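PDB 2ZYO: solute-binding protein from Thermoactinomyces vulgaris, which binds maltodextrins such as maltotetraose, probably cyclodextrins too, and probably serves as the extracellular solute-binding component of a carbohydrate transport system. Local coordinates for residues E318-K323 against P329-N334. Residues are numbered along the deposited sequence; the frame is centred on the assembly and turned at random.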
ATOM      1  N   GLU A 318      -0.316  -2.847  12.551  1.00 12.37           N
ATOM      2  CA  GLU A 318      -0.438  -3.098  11.117  1.00 12.05           C
ATOM      3  C   GLU A 318      -1.354  -4.288  10.873  1.00 10.88           C
ATOM      4  O   GLU A 318      -1.174  -5.356  11.467  1.00  9.33           O
ATOM      5  CB  GLU A 318       0.936  -3.339  10.478  1.00 13.04           C
ATOM      6  CG  GLU A 318       1.927  -2.183  10.641  1.00 14.83           C
ATOM      7  CD  GLU A 318       3.160  -2.318   9.754  1.00 17.34           C
ATOM      8  OE1 GLU A 318       3.595  -3.456   9.477  1.00 16.43           O
ATOM      9  OE2 GLU A 318       3.702  -1.274   9.328  1.00 21.03           O
ATOM     10  N   ILE A 319      -2.338  -4.092   9.999  1.00 10.51           N
ATOM     11  CA  ILE A 319      -3.339  -5.116   9.700  1.00  8.89           C
ATOM     12  C   ILE A 319      -2.719  -6.314   8.982  1.00  8.53           C
ATOM     13  O   ILE A 319      -2.144  -6.157   7.909  1.00  9.03           O
ATOM     14  CB  ILE A 319      -4.495  -4.539   8.843  1.00 11.10           C
ATOM     15  CG1 ILE A 319      -5.168  -3.377   9.577  1.00 13.05           C
ATOM     16  CG2 ILE A 319      -5.516  -5.627   8.506  1.00 12.22           C
ATOM     17  CD1 ILE A 319      -6.039  -2.510   8.690  1.00 15.19           C
ATOM     18  N   PRO A 320      -2.834  -7.518   9.575  1.00  9.01           N
ATOM     19  CA  PRO A 320      -2.342  -8.701   8.878  1.00  8.94           C
ATOM     20  C   PRO A 320      -3.402  -9.240   7.913  1.00  8.97           C
ATOM     21  O   PRO A 320      -4.535  -9.493   8.332  1.00  8.75           O
ATOM     22  CB  PRO A 320      -2.080  -9.695  10.014  1.00  9.57           C
ATOM     23  CG  PRO A 320      -3.030  -9.299  11.103  1.00 10.27           C
ATOM     24  CD  PRO A 320      -3.409  -7.845  10.894  1.00 11.36           C
ATOM     25  N   PRO A 321      -3.050  -9.406   6.623  1.00  9.47           N
ATOM     26  CA  PRO A 321      -4.050  -9.897   5.677  1.00 10.02           C
ATOM     27  C   PRO A 321      -4.186 -11.418   5.763  1.00  9.46           C
ATOM     28  O   PRO A 321      -3.959 -12.141   4.784  1.00 10.61           O
ATOM     29  CB  PRO A 321      -3.505  -9.441   4.324  1.00 11.08           C
ATOM     30  CG  PRO A 321      -2.031  -9.383   4.508  1.00  9.95           C
ATOM     31  CD  PRO A 321      -1.749  -9.154   5.973  1.00  9.86           C
ATOM     32  N   GLN A 322      -4.552 -11.872   6.957  1.00  8.67           N
ATOM     33  CA  GLN A 322      -4.717 -13.276   7.282  1.00  8.91           C
ATOM     34  C   GLN A 322      -6.216 -13.485   7.480  1.00  9.83           C
ATOM     35  O   GLN A 322      -6.837 -12.783   8.281  1.00 10.19           O
ATOM     36  CB  GLN A 322      -3.937 -13.581   8.567  1.00  8.98           C
ATOM     37  CG  GLN A 322      -3.391 -15.004   8.687  1.00  9.76           C
ATOM     38  CD  GLN A 322      -4.377 -16.001   9.287  1.00  9.87           C
ATOM     39  OE1 GLN A 322      -4.069 -17.185   9.399  1.00 11.88           O
ATOM     40  NE2 GLN A 322      -5.560 -15.531   9.672  1.00  8.97           N
ATOM     41  N   LYS A 323      -6.789 -14.438   6.744  1.00 10.35           N
ATOM     42  CA  LYS A 323      -8.253 -14.590   6.638  1.00 11.29           C
ATOM     43  C   LYS A 323      -8.987 -14.637   7.979  1.00 12.70           C
ATOM     44  O   LYS A 323      -9.945 -13.892   8.193  1.00 12.22           O
ATOM     45  CB  LYS A 323      -8.622 -15.811   5.788  1.00 13.19           C
ATOM     46  CG  LYS A 323      -8.362 -15.647   4.300  1.00 13.13           C
ATOM     47  CD  LYS A 323      -8.941 -16.818   3.528  1.00 14.81           C
ATOM     48  CE  LYS A 323      -8.729 -16.670   2.035  1.00 16.33           C
ATOM     49  NZ  LYS A 323      -9.168 -17.886   1.304  1.00 18.97           N
ATOM     50  N   PRO A 329     -12.452 -10.074  16.261  1.00 17.98           N
ATOM     51  CA  PRO A 329     -12.762  -8.804  16.931  1.00 18.32           C
ATOM     52  C   PRO A 329     -11.567  -7.860  17.122  1.00 17.38           C
ATOM     53  O   PRO A 329     -11.767  -6.648  17.225  1.00 18.85           O
ATOM     54  CB  PRO A 329     -13.302  -9.249  18.294  1.00 18.85           C
ATOM     55  CG  PRO A 329     -13.863 -10.593  18.046  1.00 19.28           C
ATOM     56  CD  PRO A 329     -12.960 -11.227  17.030  1.00 20.06           C
ATOM     57  N   MET A 330     -10.345  -8.397  17.160  1.00 16.53           N
ATOM     58  CA  MET A 330      -9.145  -7.556  17.283  1.00 15.95           C
ATOM     59  C   MET A 330      -9.015  -6.570  16.114  1.00 15.32           C
ATOM     60  O   MET A 330      -8.418  -5.501  16.256  1.00 15.33           O
ATOM     61  CB  MET A 330      -7.870  -8.402  17.442  1.00 14.87           C
ATOM     62  CG  MET A 330      -7.349  -9.057  16.160  1.00 15.15           C
ATOM     63  SD  MET A 330      -5.787  -9.936  16.377  1.00 16.10           S
ATOM     64  CE  MET A 330      -6.321 -11.382  17.293  1.00 15.96           C
ATOM     65  N   ILE A 331      -9.583  -6.940  14.969  1.00 14.92           N
ATOM     66  CA  ILE A 331      -9.624  -6.075  13.795  1.00 16.02           C
ATOM     67  C   ILE A 331     -10.979  -5.369  13.691  1.00 17.94           C
ATOM     68  O   ILE A 331     -11.043  -4.140  13.590  1.00 17.80           O
ATOM     69  CB  ILE A 331      -9.343  -6.873  12.489  1.00 15.38           C
ATOM     70  CG1 ILE A 331      -7.952  -7.528  12.524  1.00 14.40           C
ATOM     71  CG2 ILE A 331      -9.518  -5.989  11.253  1.00 15.37           C
ATOM     72  CD1 ILE A 331      -6.773  -6.565  12.543  1.00 15.73           C
ATOM     73  N   LYS A 332     -12.050  -6.156  13.734  1.00 19.26           N
ATOM     74  CA  LYS A 332     -13.403  -5.661  13.469  1.00 19.45           C
ATOM     75  C   LYS A 332     -13.948  -4.700  14.528  1.00 19.44           C
ATOM     76  O   LYS A 332     -14.755  -3.823  14.212  1.00 18.97           O
ATOM     77  CB  LYS A 332     -14.374  -6.826  13.257  1.00 19.90           C
ATOM     78  CG  LYS A 332     -14.064  -7.669  12.023  1.00 23.24           C
ATOM     79  CD  LYS A 332     -15.113  -8.746  11.786  1.00 26.39           C
ATOM     80  CE  LYS A 332     -16.327  -8.208  11.039  1.00 27.58           C
ATOM     81  NZ  LYS A 332     -16.015  -7.783   9.642  1.00 29.01           N
ATOM     82  N   ASN A 333     -13.512  -4.868  15.774  1.00 19.39           N
ATOM     83  CA  ASN A 333     -14.007  -4.034  16.871  1.00 20.76           C
ATOM     84  C   ASN A 333     -13.028  -2.943  17.317  1.00 20.49           C
ATOM     85  O   ASN A 333     -13.224  -2.302  18.356  1.00 20.71           O
ATOM     86  CB  ASN A 333     -14.449  -4.904  18.054  1.00 21.72           C
ATOM     87  CG  ASN A 333     -15.566  -5.876  17.687  1.00 24.51           C
ATOM     88  OD1 ASN A 333     -16.157  -5.794  16.607  1.00 25.91           O
ATOM     89  ND2 ASN A 333     -15.855  -6.805  18.588  1.00 26.63           N
ATOM     90  N   ASN A 334     -11.983  -2.734  16.519  1.00 18.96           N
ATOM     91  CA  ASN A 334     -11.035  -1.645  16.732  1.00 19.39           C
ATOM     92  C   ASN A 334     -11.410  -0.439  15.864  1.00 19.91           C
ATOM     93  O   ASN A 334     -11.365  -0.527  14.634  1.00 18.64           O
ATOM     94  CB  ASN A 334      -9.606  -2.113  16.428  1.00 18.35           C
ATOM     95  CG  ASN A 334      -8.547  -1.107  16.863  1.00 19.99           C
ATOM     96  OD1 ASN A 334      -8.725   0.107  16.744  1.00 19.77           O
ATOM     97  ND2 ASN A 334      -7.429  -1.616  17.358  1.00 18.69           N
TER
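The pyrrolidine ring of Pro320 presents its CD corner, not the centre of a face, to Ile331, whose CD1 lies 4.0 Å from that Pro320 CD; Phe313 of helix 306-316 touches both residues. In this periplasmic-binding-protein fold, the contact joins the loop after helix 306-316 to the single-turn helix 329-332. It is small, apolar and buried. Ile331 suits the place because it is apolar and long enough for its CD1 branch to reach the loop: CG2 stands anti to the backbone N, while CG1 lies beside that N (chi1 -60°), and the turn about chi2 (-65°) sets where its CD1 methyl goes. The same CD1 also meets Ile319 CG2 at 4.3 Å. Ile319 and Ile331 further share Ala341 of helix 338-344 and Val337; the apolar Pro320 ring and Ile319 branch suit this buried, greasy site. The Ile319 backbone hydrogen-bonds Ile128 of strand 120-136, tying the loop to the main sheet. Proline suits position 321, the centre of an inverse gamma turn, because its ring restricts phi to about the value needed (-81°). That turn is closed by a weak bond from Gln322 N to Pro320 O, 2.7 Å long.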